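Long-range contact in xylulose kinase (Escherichia coli, PDB 2ITM), which catalyses the ATP-dependent phosphorylation of D-xylulose to D-xylulose 5-phosphate, and less efficiently that of 1-deoxy-D-xylulose: residues Q145-R157 / F164-W176. Residues are numbered along the deposited sequence; the frame is centred on the assembly and turned at random.
Sequences QIDKVLLPKDYLR and FASDMSDAAGTMW
K148 lays its bent chain over one face of the F164 ring. CE stands 3.8 Å from the ring centroid of F164, a CH-pi contact, and NZ adds a cation-pi contact while bonding the backbone O of D197. In the N-terminal domain of this FGGY kinase, a member of the actin-like ATPase clan, strand 148-150 and the start of helix 152-161 here meet strand 165-167 and helix 168-172. V149 crosses W176 at about a right angle, its CG1 at the ring edge. L151 CD1 rests on the D170 backbone O and CB, and on T174 CG2.

The polar half is a buried salt-bridge network. K153 runs extended as far as CE, and the turn at chi4 (-56°) swings NZ in among three carboxylates. NZ lies 2.8 Å from D167 OD2 and 2.9 Å from D170 OD1, and it also bridges to D154 OD1. With an alanine here, D167 OD2 and D170 OD1 would probably lose their shared cation, while D154 would keep only the R157 bridge of the two described. D154 OD1 is gripped from opposite faces of its plane, by K153 NZ and by R157 NH2. The other oxygen, OD2, accepts from S166 OG at a very short modelled distance.

D170 also takes a water-mediated link from K153 N. Its side chain lies about 4 Å from that of the substrate-binding M77 and about 6 Å from the bound D-xylulose, so the D170 end of the network borders the sugar site. D167 is the N-cap of helix 168-172: OD1 accepts from S169 N and weakly from D170 N, and also takes the S169 hydroxyl. R157 anchors its guanidinium on V228 and A229 of strand 226-232. Its NE donates to A165 O at 2.8 Å, coming from above the carbonyl plane.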
# COMPACT_ATOMS: atom_id res chain seq x y z
N GLN A 145 21.50 38.44 24.25
CA GLN A 145 20.88 39.72 23.91
C GLN A 145 19.35 39.77 24.14
O GLN A 145 18.71 40.77 23.89
CB GLN A 145 21.17 40.09 22.46
CG GLN A 145 22.61 40.28 22.10
CD GLN A 145 22.79 40.46 20.61
OE1 GLN A 145 23.26 39.57 19.92
NE2 GLN A 145 22.39 41.61 20.11
N ILE A 146 18.77 38.67 24.60
CA ILE A 146 17.32 38.58 24.72
C ILE A 146 16.78 39.46 25.83
O ILE A 146 17.17 39.34 26.98
CB ILE A 146 16.90 37.13 24.99
CG1 ILE A 146 17.24 36.22 23.82
CG2 ILE A 146 15.42 37.05 25.30
CD1 ILE A 146 16.98 34.79 24.12
N ASP A 147 15.86 40.35 25.47
CA ASP A 147 15.16 41.17 26.43
C ASP A 147 13.73 40.73 26.56
O ASP A 147 13.12 40.85 27.60
CB ASP A 147 15.26 42.65 26.05
CG ASP A 147 14.79 43.57 27.17
OD1 ASP A 147 13.73 44.20 27.04
OD2 ASP A 147 15.40 43.72 28.22
N LYS A 148 13.19 40.21 25.47
CA LYS A 148 11.79 39.89 25.37
C LYS A 148 11.56 38.71 24.43
O LYS A 148 12.17 38.61 23.38
CB LYS A 148 11.00 41.10 24.89
CG LYS A 148 9.79 41.42 25.71
CD LYS A 148 10.18 41.72 27.13
CE LYS A 148 9.59 43.02 27.56
NZ LYS A 148 9.74 43.20 29.00
N VAL A 149 10.66 37.83 24.84
CA VAL A 149 10.14 36.76 24.01
C VAL A 149 8.64 36.93 23.79
O VAL A 149 7.86 36.92 24.73
CB VAL A 149 10.43 35.39 24.64
CG1 VAL A 149 9.79 34.28 23.86
CG2 VAL A 149 11.91 35.17 24.77
N LEU A 150 8.25 37.11 22.54
CA LEU A 150 6.85 37.31 22.20
C LEU A 150 6.33 36.22 21.29
O LEU A 150 7.00 35.82 20.34
CB LEU A 150 6.63 38.68 21.57
CG LEU A 150 6.96 39.92 22.38
CD1 LEU A 150 6.66 41.14 21.55
CD2 LEU A 150 6.19 39.95 23.66
N LEU A 151 5.13 35.76 21.57
CA LEU A 151 4.39 34.99 20.61
C LEU A 151 4.04 35.84 19.40
O LEU A 151 4.14 37.05 19.43
CB LEU A 151 3.15 34.39 21.27
CG LEU A 151 3.41 33.38 22.38
CD1 LEU A 151 2.22 33.23 23.28
CD2 LEU A 151 3.79 32.04 21.79
N PRO A 152 3.66 35.21 18.31
CA PRO A 152 3.60 35.90 17.02
C PRO A 152 2.54 37.01 16.99
O PRO A 152 2.84 38.10 16.56
CB PRO A 152 3.28 34.75 16.05
CG PRO A 152 3.89 33.57 16.69
CD PRO A 152 3.66 33.73 18.14
N LYS A 153 1.34 36.72 17.46
CA LYS A 153 0.28 37.72 17.47
C LYS A 153 0.61 38.87 18.43
O LYS A 153 0.19 40.00 18.23
CB LYS A 153 -1.05 37.09 17.83
CG LYS A 153 -1.37 37.14 19.29
CD LYS A 153 -2.68 36.52 19.60
CE LYS A 153 -3.09 36.78 21.03
NZ LYS A 153 -2.10 36.35 22.03
N ASP A 154 1.37 38.55 19.47
CA ASP A 154 1.78 39.50 20.46
C ASP A 154 2.87 40.44 19.95
O ASP A 154 2.94 41.58 20.36
CB ASP A 154 2.18 38.80 21.75
CG ASP A 154 1.06 37.98 22.35
OD1 ASP A 154 -0.10 38.36 22.18
OD2 ASP A 154 1.25 36.95 22.98
N TYR A 155 3.71 39.95 19.04
CA TYR A 155 4.64 40.84 18.37
C TYR A 155 3.86 41.85 17.55
O TYR A 155 4.15 43.02 17.55
CB TYR A 155 5.62 40.09 17.47
CG TYR A 155 6.41 41.02 16.58
CD1 TYR A 155 7.50 41.71 17.06
CD2 TYR A 155 6.04 41.22 15.26
CE1 TYR A 155 8.21 42.56 16.25
CE2 TYR A 155 6.74 42.06 14.45
CZ TYR A 155 7.82 42.74 14.94
OH TYR A 155 8.51 43.59 14.13
N LEU A 156 2.83 41.35 16.87
CA LEU A 156 1.86 42.17 16.19
C LEU A 156 1.25 43.25 17.07
O LEU A 156 1.19 44.40 16.67
CB LEU A 156 0.78 41.29 15.57
CG LEU A 156 0.17 41.77 14.28
CD1 LEU A 156 1.21 42.34 13.35
CD2 LEU A 156 -0.56 40.63 13.62
N ARG A 157 0.79 42.87 18.25
CA ARG A 157 0.29 43.83 19.21
C ARG A 157 1.27 44.96 19.50
O ARG A 157 0.92 46.11 19.44
CB ARG A 157 -0.15 43.14 20.50
CG ARG A 157 -0.64 44.08 21.57
CD ARG A 157 -0.58 43.53 22.98
NE ARG A 157 -0.86 42.11 22.99
CZ ARG A 157 -2.05 41.59 22.76
NH1 ARG A 157 -3.08 42.37 22.52
NH2 ARG A 157 -2.20 40.28 22.77
N PHE A 164 3.75 45.44 25.54
CA PHE A 164 4.13 44.04 25.64
C PHE A 164 3.07 43.28 26.42
O PHE A 164 3.01 43.36 27.63
CB PHE A 164 5.48 43.87 26.36
CG PHE A 164 6.63 44.59 25.71
CD1 PHE A 164 6.90 45.91 26.00
CD2 PHE A 164 7.45 43.94 24.82
CE1 PHE A 164 7.95 46.55 25.40
CE2 PHE A 164 8.51 44.59 24.23
CZ PHE A 164 8.75 45.89 24.52
N ALA A 165 2.25 42.51 25.72
CA ALA A 165 1.16 41.80 26.36
C ALA A 165 0.75 40.52 25.65
O ALA A 165 0.83 40.42 24.44
CB ALA A 165 -0.01 42.69 26.56
N SER A 166 0.28 39.54 26.42
CA SER A 166 -0.36 38.36 25.88
C SER A 166 -1.63 37.96 26.64
O SER A 166 -1.96 38.57 27.63
CB SER A 166 0.62 37.19 25.83
OG SER A 166 0.16 36.16 25.00
N ASP A 167 -2.26 36.92 26.15
CA ASP A 167 -3.40 36.32 26.81
C ASP A 167 -3.08 34.93 27.35
O ASP A 167 -2.12 34.32 26.97
CB ASP A 167 -4.60 36.28 25.88
CG ASP A 167 -4.54 35.13 24.92
OD1 ASP A 167 -5.23 34.15 25.15
OD2 ASP A 167 -3.83 35.13 23.91
N MET A 168 -3.93 34.45 28.24
CA MET A 168 -3.72 33.17 28.92
C MET A 168 -3.69 31.93 27.99
O MET A 168 -3.00 30.97 28.24
CB MET A 168 -4.75 32.98 30.02
CG MET A 168 -4.73 34.06 31.09
SD MET A 168 -3.21 34.13 32.03
CE MET A 168 -3.60 35.44 33.15
N SER A 169 -4.44 31.97 26.90
CA SER A 169 -4.50 30.87 25.97
C SER A 169 -3.24 30.72 25.13
O SER A 169 -2.79 29.63 24.93
CB SER A 169 -5.76 30.94 25.10
OG SER A 169 -5.64 31.85 24.04
N ASP A 170 -2.71 31.84 24.67
CA ASP A 170 -1.46 31.82 23.93
C ASP A 170 -0.28 31.55 24.88
O ASP A 170 0.59 30.76 24.59
CB ASP A 170 -1.28 33.15 23.19
CG ASP A 170 -0.94 32.95 21.69
OD1 ASP A 170 -0.71 33.98 21.03
OD2 ASP A 170 -0.88 31.85 21.12
N ALA A 171 -0.29 32.24 26.02
CA ALA A 171 0.73 32.10 27.04
C ALA A 171 0.87 30.66 27.55
O ALA A 171 1.96 30.21 27.82
CB ALA A 171 0.50 33.06 28.18
N ALA A 172 -0.25 29.97 27.69
CA ALA A 172 -0.22 28.58 28.10
C ALA A 172 0.65 27.74 27.17
O ALA A 172 1.31 26.82 27.60
CB ALA A 172 -1.60 28.04 28.17
N GLY A 173 0.65 28.10 25.89
CA GLY A 173 1.39 27.38 24.90
C GLY A 173 2.90 27.53 24.92
O GLY A 173 3.57 26.89 24.15
N THR A 174 3.42 28.39 25.78
CA THR A 174 4.85 28.62 25.88
C THR A 174 5.57 27.51 26.63
O THR A 174 6.72 27.23 26.36
CB THR A 174 5.17 29.98 26.55
OG1 THR A 174 4.71 30.00 27.89
CG2 THR A 174 4.45 31.11 25.87
N MET A 175 4.85 26.91 27.56
CA MET A 175 5.40 26.08 28.63
C MET A 175 6.13 26.84 29.72
O MET A 175 6.87 26.26 30.48
CB MET A 175 6.28 24.95 28.09
CG MET A 175 5.68 24.11 27.00
SD MET A 175 4.08 23.40 27.39
CE MET A 175 4.56 22.31 28.67
N TRP A 176 5.92 28.14 29.80
CA TRP A 176 6.42 28.90 30.92
C TRP A 176 5.29 29.26 31.86
O TRP A 176 5.51 29.74 32.96
CB TRP A 176 7.14 30.19 30.47
CG TRP A 176 8.38 29.99 29.66
CD1 TRP A 176 9.43 29.18 29.95
CD2 TRP A 176 8.70 30.62 28.41
NE1 TRP A 176 10.39 29.27 28.97
CE2 TRP A 176 9.96 30.15 28.01
CE3 TRP A 176 8.03 31.53 27.59
CZ2 TRP A 176 10.57 30.57 26.84
CZ3 TRP A 176 8.64 31.93 26.43
CH2 TRP A 176 9.90 31.45 26.06
O HOH W 1 0.26 33.93 18.66
O HOH W 2 2.79 42.52 22.91